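PDB 3U0A: acyl-CoA thioesterase II TesB2 from Mycobacterium marinum, which probably hydrolyses fatty acyl-CoA thioesters to free fatty acids and coenzyme A in lipid metabolism. Local coordinates for residues A[125-129]-A[130-134]; A[181-185]-A[186-190]. All coordinates share one frame; numbering follows the deposited sequence.

Interaction 1: residues A[125-129]-A[130-134]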
loop_
_atom_site.group_PDB
_atom_site.type_symbol
_atom_site.label_atom_id
_atom_site.label_comp_id
_atom_site.label_asym_id
_atom_site.label_seq_id
_atom_site.Cartn_x
_atom_site.Cartn_y
_atom_site.Cartn_z
ATOM N N ALA A 125 -21.763 9.897 -1.103
ATOM C CA ALA A 125 -23.127 9.718 -1.517
ATOM C C ALA A 125 -23.177 8.528 -2.457
ATOM O O ALA A 125 -22.565 8.538 -3.535
ATOM C CB ALA A 125 -23.649 10.975 -2.218
ATOM N N ALA A 126 -23.841 7.477 -2.006
ATOM C CA ALA A 126 -24.168 6.344 -2.850
ATOM C C ALA A 126 -25.665 6.092 -2.659
ATOM O O ALA A 126 -26.282 6.601 -1.696
ATOM C CB ALA A 126 -23.345 5.117 -2.487
ATOM N N PRO A 127 -26.274 5.394 -3.619
ATOM C CA PRO A 127 -27.661 5.064 -3.422
ATOM C C PRO A 127 -27.709 3.818 -2.559
ATOM O O PRO A 127 -26.728 3.072 -2.534
ATOM C CB PRO A 127 -28.174 4.803 -4.837
ATOM C CG PRO A 127 -26.972 4.468 -5.625
ATOM C CD PRO A 127 -25.833 5.198 -5.009
ATOM N N PRO A 128 -28.821 3.599 -1.832
ATOM C CA PRO A 128 -28.855 2.389 -1.040
ATOM C C PRO A 128 -28.786 1.134 -1.919
ATOM O O PRO A 128 -29.113 1.193 -3.104
ATOM C CB PRO A 128 -30.197 2.481 -0.308
ATOM C CG PRO A 128 -30.460 3.930 -0.194
ATOM C CD PRO A 128 -29.849 4.564 -1.412
ATOM N N PRO A 129 -28.341 0.007 -1.352
ATOM C CA PRO A 129 -28.274 -1.217 -2.167
ATOM C C PRO A 129 -29.643 -1.756 -2.572
ATOM O O PRO A 129 -29.788 -2.363 -3.622
ATOM C CB PRO A 129 -27.583 -2.216 -1.232
ATOM C CG PRO A 129 -27.860 -1.706 0.152
ATOM C CD PRO A 129 -27.918 -0.211 0.043
ATOM N N ASP A 130 -30.635 -1.497 -1.727
ATOM C CA ASP A 130 -31.912 -2.191 -1.887
ATOM C C ASP A 130 -32.634 -1.841 -3.182
ATOM O O ASP A 130 -33.366 -2.704 -3.729
ATOM C CB ASP A 130 -32.825 -2.038 -0.662
ATOM C CG ASP A 130 -32.814 -3.280 0.217
ATOM O OD1 ASP A 130 -31.935 -4.151 -0.003
ATOM O OD2 ASP A 130 -33.684 -3.379 1.115
ATOM N N ASP A 131 -32.398 -0.642 -3.709
ATOM C CA ASP A 131 -32.988 -0.244 -4.981
ATOM C C ASP A 131 -31.963 -0.361 -6.141
ATOM O O ASP A 131 -32.091 0.312 -7.155
ATOM C CB ASP A 131 -33.635 1.177 -4.867
ATOM C CG ASP A 131 -32.651 2.282 -4.339
ATOM O OD1 ASP A 131 -31.412 2.127 -4.495
ATOM O OD2 ASP A 131 -33.138 3.324 -3.800
ATOM N N LEU A 132 -30.966 -1.233 -5.989
ATOM C CA LEU A 132 -30.028 -1.518 -7.064
ATOM C C LEU A 132 -30.176 -2.988 -7.410
ATOM O O LEU A 132 -30.417 -3.785 -6.502
ATOM C CB LEU A 132 -28.591 -1.231 -6.621
ATOM C CG LEU A 132 -28.155 0.227 -6.484
ATOM C CD1 LEU A 132 -26.700 0.252 -6.035
ATOM C CD2 LEU A 132 -28.345 1.030 -7.763
ATOM N N PRO A 133 -30.000 -3.352 -8.712
ATOM C CA PRO A 133 -30.246 -4.716 -9.281
ATOM C C PRO A 133 -29.119 -5.771 -9.119
ATOM O O PRO A 133 -29.417 -6.942 -8.822
ATOM C CB PRO A 133 -30.453 -4.428 -10.768
ATOM C CG PRO A 133 -29.528 -3.269 -11.026
ATOM C CD PRO A 133 -29.500 -2.429 -9.755
ATOM N N GLY A 134 -27.856 -5.388 -9.318
ATOM C CA GLY A 134 -26.776 -6.398 -9.355
ATOM C C GLY A 134 -27.205 -7.699 -10.065
ATOM O O GLY A 134 -26.438 -8.676 -10.183
#

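Interaction 2: residues A[181-185]-A[186-190]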
loop_
_atom_site.group_PDB
_atom_site.type_symbol
_atom_site.label_atom_id
_atom_site.label_comp_id
_atom_site.label_asym_id
_atom_site.label_seq_id
_atom_site.Cartn_x
_atom_site.Cartn_y
_atom_site.Cartn_z
ATOM N N PRO A 181 -25.426 -15.636 7.394
ATOM C CA PRO A 181 -24.731 -15.140 8.573
ATOM C C PRO A 181 -23.459 -15.919 8.769
ATOM O O PRO A 181 -23.423 -17.104 8.439
ATOM C CB PRO A 181 -25.699 -15.423 9.737
ATOM C CG PRO A 181 -27.017 -15.688 9.109
ATOM C CD PRO A 181 -26.720 -16.258 7.737
ATOM N N LEU A 182 -22.448 -15.240 9.306
ATOM C CA LEU A 182 -21.127 -15.780 9.497
ATOM C C LEU A 182 -20.855 -15.954 10.983
ATOM O O LEU A 182 -21.428 -15.269 11.813
ATOM C CB LEU A 182 -20.091 -14.787 8.925
ATOM C CG LEU A 182 -20.132 -14.544 7.415
ATOM C CD1 LEU A 182 -19.490 -13.242 6.987
ATOM C CD2 LEU A 182 -19.468 -15.729 6.722
ATOM N N PRO A 183 -19.921 -16.822 11.329
ATOM C CA PRO A 183 -19.404 -16.837 12.692
ATOM C C PRO A 183 -18.899 -15.466 13.145
ATOM O O PRO A 183 -18.539 -14.606 12.293
ATOM C CB PRO A 183 -18.228 -17.797 12.609
ATOM C CG PRO A 183 -18.497 -18.646 11.417
ATOM C CD PRO A 183 -19.328 -17.858 10.475
ATOM N N ASP A 184 -18.839 -15.288 14.473
ATOM C CA ASP A 184 -18.329 -14.049 15.094
ATOM C C ASP A 184 -16.797 -14.082 15.315
ATOM O O ASP A 184 -16.328 -13.816 16.424
ATOM C CB ASP A 184 -19.010 -13.811 16.448
ATOM C CG ASP A 184 -20.493 -13.644 16.321
ATOM O OD1 ASP A 184 -20.931 -13.422 15.170
ATOM O OD2 ASP A 184 -21.213 -13.758 17.358
ATOM N N ASP A 185 -16.039 -14.424 14.286
ATOM C CA ASP A 185 -14.586 -14.447 14.371
ATOM C C ASP A 185 -14.030 -13.309 13.498
ATOM O O ASP A 185 -14.076 -13.380 12.277
ATOM C CB ASP A 185 -14.071 -15.817 13.916
ATOM C CG ASP A 185 -12.584 -15.881 13.834
ATOM O OD1 ASP A 185 -11.878 -14.979 14.312
ATOM O OD2 ASP A 185 -12.101 -16.856 13.262
ATOM N N PRO A 186 -13.498 -12.254 14.126
ATOM C CA PRO A 186 -13.144 -11.105 13.328
ATOM C C PRO A 186 -12.158 -11.417 12.225
ATOM O O PRO A 186 -12.164 -10.737 11.199
ATOM C CB PRO A 186 -12.542 -10.144 14.346
ATOM C CG PRO A 186 -13.185 -10.478 15.617
ATOM C CD PRO A 186 -13.370 -11.972 15.569
ATOM N N VAL A 187 -11.305 -12.405 12.441
ATOM C CA VAL A 187 -10.320 -12.803 11.446
ATOM C C VAL A 187 -11.007 -13.290 10.172
ATOM O O VAL A 187 -10.555 -13.023 9.092
ATOM C CB VAL A 187 -9.394 -13.918 12.008
ATOM C CG1 VAL A 187 -8.510 -14.510 10.932
ATOM C CG2 VAL A 187 -8.532 -13.373 13.137
ATOM N N LEU A 188 -12.101 -14.012 10.339
ATOM C CA LEU A 188 -12.892 -14.503 9.223
ATOM C C LEU A 188 -13.496 -13.346 8.430
ATOM O O LEU A 188 -13.663 -13.433 7.216
ATOM C CB LEU A 188 -14.023 -15.439 9.717
ATOM C CG LEU A 188 -15.030 -15.912 8.653
ATOM C CD1 LEU A 188 -14.385 -16.808 7.619
ATOM C CD2 LEU A 188 -16.204 -16.626 9.282
ATOM N N HIS A 189 -13.861 -12.288 9.133
ATOM C CA HIS A 189 -14.452 -11.145 8.485
ATOM C C HIS A 189 -13.410 -10.409 7.696
ATOM O O HIS A 189 -13.642 -10.085 6.554
ATOM C CB HIS A 189 -15.203 -10.257 9.495
ATOM C CG HIS A 189 -16.468 -10.905 10.023
ATOM N ND1 HIS A 189 -17.678 -10.544 9.615
ATOM C CD2 HIS A 189 -16.650 -11.967 10.902
ATOM C CE1 HIS A 189 -18.588 -11.325 10.198
ATOM N NE2 HIS A 189 -17.950 -12.185 10.993
ATOM N N ILE A 190 -12.244 -10.189 8.301
ATOM C CA ILE A 190 -11.114 -9.540 7.627
ATOM C C ILE A 190 -10.764 -10.298 6.323
ATOM O O ILE A 190 -10.690 -9.690 5.263
ATOM C CB ILE A 190 -9.911 -9.363 8.604
ATOM C CG1 ILE A 190 -10.246 -8.335 9.695
ATOM C CG2 ILE A 190 -8.688 -8.829 7.896
ATOM C CD1 ILE A 190 -9.466 -8.549 10.984
#

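Interaction 1: residues A[125-129]-A[130-134]
Pro129 O accepts two hydrogen bonds, from Leu132 N at 2.9 Å and from the guanidinium NH1 of Arg155. The bond from Leu132 closes a type I beta turn over residues 129-132: Asp130 and Asp131, at the two central positions, have backbone angles close to the type I values, and the N-H...O angle of 152° marks the closing bond as sound. Before the turn, Pro127 and Pro128 run in an extended, polyproline-like conformation, and the chain then folds back on them. Leu132 makes that return contact: with its CG beside the backbone N and anti to the carbonyl carbon (chi1 -73°), the side chain is directed back toward the carbonyls of Pro128 and Pro129, Leu132 CG lying 3.6 Å from Pro128 O and Leu132 CB 3.4 Å from Pro129 O. Pro129 and Leu132, the buried members of the turn, both touch Trp175 of strand 171-178. The Asp131 carboxylate also bends back, and its OD1 is modelled 2.8 Å from Pro128 O; since both are acceptors, no hydrogen bond follows and the placement is doubtful. Leu132 CD1 also lies 4.2 Å from Pro127 CG, an apolar contact with the proline ring.

Interaction 2: residues A[181-185]-A[186-190]
His189 turns the edge of its imidazole to the loop that precedes its helix, NE2 donating to Pro183 O at 2.8 Å. The acceptor lies only 11° out of the ring plane and the C=O...donor angle is 163°, so the carbonyl points almost straight at the nitrogen. Asp185 O also sits at the ring edge, 3.2 Å from His189 CD2, while Ala233 N bonds to ND1; with both nitrogens engaged, rotation of the ring is fixed. Leu182 slides past the imidazole in the opposite direction, bringing CD1 obliquely to 3.8 Å from His189 CE1. This packing joins the preceding loop to the N-terminal turn of helix 186-200, where Asp185 is the N-cap and Pro186 opens the first turn. The Asp185 side chain, extended away from its backbone N (chi1 174°), accepts from Val187 N through OD1 at 3.2 Å, the donor standing well above the carboxylate plane. It lies alongside Val187, the two side chains pointing the same way. Asp185 O receives weak bonds from Leu188 N and His189 N. Leu188 crosses the Pro183 ring at an angle, its CD2 resting 3.6 Å from Pro183 CD, and the same methyl is 4.2 Å from Leu182 CD2.

In the fold
Interaction 1 comes first along the chain, in the loop between strands 119-120 and 152-156; interaction 2 follows after strand 171-178 and starts helix 186-200. Their centres lie about 24 Å apart and their nearest atoms about 15 Å, so neither touches the other. Strand 171-178 relates them: it contacts the turn of interaction 1, and the chain leaving it leads into the loop at 181-185. The centre of interaction 1 is about 22 Å from the chain centre, whereas that of interaction 2, at about 15 Å, lies deeper, within the acyl-CoA thioesterase region of the HotDog clan, where helix 186-200 falls between strands 171-178 and 217-227 in sequence.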